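Local coordinates for protein cellulosomal scaffoldin (Bacteroides cellulosolvens, PDB 2XBT) that probably binds cellulose through this family 3b carbohydrate-binding module, one part of the larger cellulosome scaffoldin, at residues A[23-35]-A[108-120]. Sequence-based numbering, arbitrary orientation.
Sequences SNQIYMNMKLQNT and QSEVTIQGRVAKA. Unlike the reference sequence in segment 23-35: Tyr27 (reference Cys).
Gln25 and Arg116 meet near one end of an antiparallel pair of neighbouring strands, 22-34 and 110-119, in one sheet of the CBM3 beta-sandwich. Backbone bonds run in couples from Ile26 with Val117 to Leu32 with Val111, and Asn34 N to Ser109 O (2.8 Å) adds one more. The CB of Gln25 rests on Val117 O and on the methyl of Ala118; chi1 of 53° sets CG between backbone N and carbonyl carbon, and the extended chain carries the amide across Arg116, its carbon CD packing on Arg116 CD. There OE1 takes a bond from Arg116 NH1 (2.9 Å), lying near the guanidinium plane while the two flat groups stand 83° apart. NE2 donates to Tyr27 OH (2.8 Å). With an alanine here, Arg116 NH1 would probably lose this acceptor and the Tyr27 hydroxyl its amide donor. Arg116 NE makes a salt bridge to Asp64, on adjoining strand 59-66, and Arg116 CD lies 3.8 Å from Tyr27 CE1. On the opposite face, turned toward strand 45-51 of the other sheet, Met28, its chain bent at the last torsion, brings CE to 3.5 Å from Val117 CG2, beside Gly115; farther along, Leu32 CB packs on Val111 CG1. A water joins Asn29 OD1 to Gly115 O. Near the far end, the Glu110 carboxylate is shared: OE1 forms a salt bridge, weak as a hydrogen bond, with Lys31 NZ (3.1 Å), and OE2 accepts Gln33 NE2 (3.2 Å) from 43° above the carboxylate plane.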
loop_
_atom_site.group_PDB
_atom_site.type_symbol
_atom_site.label_atom_id
_atom_site.label_comp_id
_atom_site.label_asym_id
_atom_site.label_seq_id
_atom_site.Cartn_x
_atom_site.Cartn_y
_atom_site.Cartn_z
ATOM N N SER A 23 -15.776 -9.046 1.885
ATOM C CA SER A 23 -15.843 -7.660 2.345
ATOM C C SER A 23 -16.532 -6.789 1.303
ATOM O O SER A 23 -16.519 -7.114 0.124
ATOM C CB SER A 23 -14.419 -7.139 2.597
ATOM O OG SER A 23 -14.413 -5.870 3.241
ATOM N N ASN A 24 -17.128 -5.683 1.730
ATOM C CA ASN A 24 -17.733 -4.742 0.787
ATOM C C ASN A 24 -16.705 -3.918 0.002
ATOM O O ASN A 24 -17.003 -3.382 -1.063
ATOM C CB ASN A 24 -18.737 -3.826 1.492
ATOM C CG ASN A 24 -18.083 -2.871 2.488
ATOM O OD1 ASN A 24 -17.113 -3.213 3.176
ATOM N ND2 ASN A 24 -18.634 -1.662 2.582
ATOM N N GLN A 25 -15.494 -3.823 0.535
ATOM C CA GLN A 25 -14.430 -3.068 -0.128
ATOM C C GLN A 25 -13.086 -3.510 0.411
ATOM O O GLN A 25 -13.019 -4.174 1.439
ATOM C CB GLN A 25 -14.624 -1.566 0.107
ATOM C CG GLN A 25 -14.781 -1.189 1.572
ATOM C CD GLN A 25 -15.412 0.197 1.762
ATOM O OE1 GLN A 25 -15.362 1.053 0.875
ATOM N NE2 GLN A 25 -16.022 0.405 2.919
ATOM N N ILE A 26 -12.008 -3.159 -0.286
ATOM C CA ILE A 26 -10.681 -3.459 0.215
ATOM C C ILE A 26 -10.234 -2.336 1.138
ATOM O O ILE A 26 -10.296 -1.169 0.748
ATOM C CB ILE A 26 -9.649 -3.568 -0.931
ATOM C CG1 ILE A 26 -10.113 -4.584 -1.986
ATOM C CG2 ILE A 26 -8.298 -3.945 -0.378
ATOM C CD1 ILE A 26 -9.143 -4.710 -3.169
ATOM N N TYR A 27 -9.779 -2.684 2.343
ATOM C CA TYR A 27 -9.223 -1.695 3.269
ATOM C C TYR A 27 -7.708 -1.761 3.292
ATOM O O TYR A 27 -7.134 -2.849 3.423
ATOM C CB TYR A 27 -9.739 -1.908 4.681
ATOM C CG TYR A 27 -11.219 -1.711 4.805
ATOM C CD1 TYR A 27 -11.745 -0.504 5.248
ATOM C CD2 TYR A 27 -12.094 -2.730 4.468
ATOM C CE1 TYR A 27 -13.113 -0.320 5.353
ATOM C CE2 TYR A 27 -13.460 -2.563 4.577
ATOM C CZ TYR A 27 -13.964 -1.357 5.011
ATOM O OH TYR A 27 -15.323 -1.195 5.114
ATOM N N MET A 28 -7.071 -0.599 3.186
ATOM C CA MET A 28 -5.621 -0.494 3.238
ATOM C C MET A 28 -5.222 0.629 4.172
ATOM O O MET A 28 -5.329 1.792 3.810
ATOM C CB MET A 28 -5.061 -0.147 1.859
ATOM C CG MET A 28 -5.022 -1.280 0.862
ATOM S SD MET A 28 -4.906 -0.572 -0.801
ATOM C CE MET A 28 -6.526 0.150 -0.882
ATOM N N ASN A 29 -4.747 0.286 5.358
ATOM C CA ASN A 29 -4.237 1.292 6.269
ATOM C C ASN A 29 -2.771 1.022 6.474
ATOM O O ASN A 29 -2.380 -0.058 6.925
ATOM C CB ASN A 29 -4.952 1.225 7.606
ATOM C CG ASN A 29 -6.444 1.359 7.470
ATOM O OD1 ASN A 29 -6.945 2.270 6.810
ATOM N ND2 ASN A 29 -7.171 0.445 8.099
ATOM N N MET A 30 -1.949 2.006 6.141
ATOM C CA MET A 30 -0.518 1.778 6.103
ATOM C C MET A 30 0.249 2.852 6.830
ATOM O O MET A 30 -0.124 4.023 6.799
ATOM C CB MET A 30 -0.056 1.688 4.666
ATOM C CG MET A 30 -0.569 0.404 4.030
ATOM S SD MET A 30 -0.405 0.358 2.263
ATOM C CE MET A 30 -1.389 1.745 1.732
ATOM N N LYS A 31 1.316 2.438 7.492
ATOM C CA LYS A 31 2.260 3.372 8.067
ATOM C C LYS A 31 3.601 3.041 7.487
ATOM O O LYS A 31 4.115 1.941 7.687
ATOM C CB LYS A 31 2.370 3.184 9.577
ATOM C CG LYS A 31 1.474 4.047 10.405
ATOM C CD LYS A 31 2.022 4.113 11.832
ATOM C CE LYS A 31 1.038 4.743 12.803
ATOM N NZ LYS A 31 1.616 4.802 14.187
ATOM N N LEU A 32 4.181 3.990 6.777
ATOM C CA LEU A 32 5.513 3.811 6.251
ATOM C C LEU A 32 6.461 4.541 7.190
ATOM O O LEU A 32 6.307 5.742 7.405
ATOM C CB LEU A 32 5.587 4.342 4.820
ATOM C CG LEU A 32 6.955 4.352 4.120
ATOM C CD1 LEU A 32 7.586 2.961 4.020
ATOM C CD2 LEU A 32 6.825 4.988 2.737
ATOM N N GLN A 33 7.419 3.809 7.760
ATOM C CA GLN A 33 8.347 4.380 8.737
ATOM C C GLN A 33 9.767 4.466 8.196
ATOM O O GLN A 33 10.200 3.636 7.399
ATOM C CB GLN A 33 8.372 3.537 10.014
ATOM C CG GLN A 33 7.116 3.593 10.836
ATOM C CD GLN A 33 7.182 2.691 12.063
ATOM O OE1 GLN A 33 7.857 1.659 12.053
ATOM N NE2 GLN A 33 6.477 3.075 13.121
ATOM N N ASN A 34 10.499 5.477 8.645
ATOM C CA ASN A 34 11.922 5.561 8.362
ATOM C C ASN A 34 12.616 5.323 9.695
ATOM O O ASN A 34 12.416 6.076 10.636
ATOM C CB ASN A 34 12.255 6.934 7.777
ATOM C CG ASN A 34 13.755 7.196 7.677
ATOM O OD1 ASN A 34 14.563 6.279 7.720
ATOM N ND2 ASN A 34 14.120 8.460 7.539
ATOM N N THR A 35 13.397 4.253 9.785
ATOM C CA THR A 35 14.014 3.866 11.048
ATOM C C THR A 35 15.436 4.404 11.201
ATOM O O THR A 35 16.075 4.206 12.243
ATOM C CB THR A 35 14.148 2.351 11.137
ATOM O OG1 THR A 35 15.002 1.911 10.071
ATOM C CG2 THR A 35 12.789 1.688 11.021
ATOM N N GLN A 108 8.671 14.626 10.470
ATOM C CA GLN A 108 8.049 13.366 10.869
ATOM C C GLN A 108 8.738 12.192 10.203
ATOM O O GLN A 108 9.100 12.270 9.025
ATOM C CB GLN A 108 6.563 13.359 10.523
ATOM C CG GLN A 108 5.741 14.297 11.382
ATOM C CD GLN A 108 4.302 14.343 10.947
ATOM O OE1 GLN A 108 3.492 13.515 11.361
ATOM N NE2 GLN A 108 3.968 15.314 10.101
ATOM N N SER A 109 8.927 11.110 10.950
ATOM C CA SER A 109 9.670 9.966 10.424
ATOM C C SER A 109 8.753 8.866 9.893
ATOM O O SER A 109 9.215 7.810 9.443
ATOM C CB SER A 109 10.617 9.403 11.477
ATOM O OG SER A 109 9.916 8.942 12.608
ATOM N N GLU A 110 7.449 9.112 9.946
ATOM C CA GLU A 110 6.510 8.161 9.385
ATOM C C GLU A 110 5.311 8.864 8.774
ATOM O O GLU A 110 4.974 9.998 9.131
ATOM C CB GLU A 110 6.060 7.165 10.443
ATOM C CG GLU A 110 5.329 7.812 11.586
ATOM C CD GLU A 110 4.718 6.799 12.529
ATOM O OE1 GLU A 110 3.470 6.726 12.579
ATOM O OE2 GLU A 110 5.483 6.085 13.219
ATOM N N VAL A 111 4.666 8.177 7.848
ATOM C CA VAL A 111 3.485 8.709 7.206
ATOM C C VAL A 111 2.392 7.647 7.254
ATOM O O VAL A 111 2.655 6.463 7.039
ATOM C CB VAL A 111 3.770 9.134 5.762
ATOM C CG1 VAL A 111 4.302 7.945 4.941
ATOM C CG2 VAL A 111 2.515 9.719 5.129
ATOM N N THR A 112 1.186 8.083 7.588
ATOM C CA THR A 112 0.028 7.198 7.618
ATOM C C THR A 112 -0.807 7.376 6.354
ATOM O O THR A 112 -1.131 8.495 5.967
ATOM C CB THR A 112 -0.832 7.486 8.850
ATOM O OG1 THR A 112 -0.072 7.174 10.027
ATOM C CG2 THR A 112 -2.093 6.631 8.822
ATOM N N ILE A 113 -1.155 6.266 5.706
ATOM C CA ILE A 113 -1.963 6.305 4.499
ATOM C C ILE A 113 -3.163 5.379 4.714
ATOM O O ILE A 113 -2.989 4.189 5.005
ATOM C CB ILE A 113 -1.148 5.807 3.297
ATOM C CG1 ILE A 113 0.129 6.647 3.150
ATOM C CG2 ILE A 113 -1.971 5.821 2.013
ATOM C CD1 ILE A 113 1.232 5.963 2.363
ATOM N N GLN A 114 -4.367 5.926 4.593
ATOM C CA GLN A 114 -5.584 5.139 4.751
ATOM C C GLN A 114 -6.416 5.265 3.493
ATOM O O GLN A 114 -6.807 6.354 3.108
ATOM C CB GLN A 114 -6.386 5.595 5.970
ATOM C CG GLN A 114 -5.591 5.547 7.252
ATOM C CD GLN A 114 -6.390 5.973 8.471
ATOM O OE1 GLN A 114 -7.575 6.294 8.377
ATOM N NE2 GLN A 114 -5.738 5.976 9.629
ATOM N N GLY A 115 -6.672 4.136 2.843
ATOM C CA GLY A 115 -7.379 4.153 1.584
ATOM C C GLY A 115 -8.330 2.975 1.510
ATOM O O GLY A 115 -8.195 2.000 2.255
ATOM N N ARG A 116 -9.288 3.069 0.603
ATOM C CA ARG A 116 -10.204 1.969 0.367
ATOM C C ARG A 116 -10.364 1.795 -1.119
ATOM O O ARG A 116 -10.273 2.761 -1.879
ATOM C CB ARG A 116 -11.567 2.258 0.981
ATOM C CG ARG A 116 -11.615 2.114 2.484
ATOM C CD ARG A 116 -12.923 2.667 3.010
ATOM N NE ARG A 116 -13.048 4.096 2.733
ATOM C CZ ARG A 116 -14.018 4.641 2.010
ATOM N NH1 ARG A 116 -14.968 3.879 1.483
ATOM N NH2 ARG A 116 -14.043 5.948 1.825
ATOM N N VAL A 117 -10.604 0.559 -1.536
ATOM C CA VAL A 117 -10.950 0.297 -2.923
ATOM C C VAL A 117 -12.305 -0.418 -2.998
ATOM O O VAL A 117 -12.546 -1.414 -2.302
ATOM C CB VAL A 117 -9.870 -0.503 -3.639
ATOM C CG1 VAL A 117 -10.333 -0.887 -5.035
ATOM C CG2 VAL A 117 -8.590 0.328 -3.712
ATOM N N ALA A 118 -13.191 0.121 -3.827
ATOM C CA ALA A 118 -14.541 -0.415 -3.980
ATOM C C ALA A 118 -14.987 -0.391 -5.443
ATOM O O ALA A 118 -14.431 0.340 -6.259
ATOM C CB ALA A 118 -15.518 0.362 -3.119
ATOM N N LYS A 119 -15.986 -1.204 -5.771
ATOM C CA LYS A 119 -16.588 -1.162 -7.098
ATOM C C LYS A 119 -17.702 -0.134 -7.053
ATOM O O LYS A 119 -18.045 0.353 -5.981
ATOM C CB LYS A 119 -17.153 -2.529 -7.464
ATOM C CG LYS A 119 -16.192 -3.662 -7.209
ATOM C CD LYS A 119 -16.742 -4.975 -7.712
ATOM C CE LYS A 119 -15.943 -6.136 -7.154
ATOM N NZ LYS A 119 -16.602 -7.436 -7.437
ATOM N N ALA A 120 -18.279 0.210 -8.196
ATOM C CA ALA A 120 -19.383 1.170 -8.180
ATOM C C ALA A 120 -20.749 0.490 -8.053
ATOM O O ALA A 120 -21.711 1.092 -7.572
ATOM C CB ALA A 120 -19.343 2.059 -9.412
HETATM O O HOH W 1 -16.757 -2.889 -3.538
HETATM O O HOH W 2 -8.941 2.049 5.184
#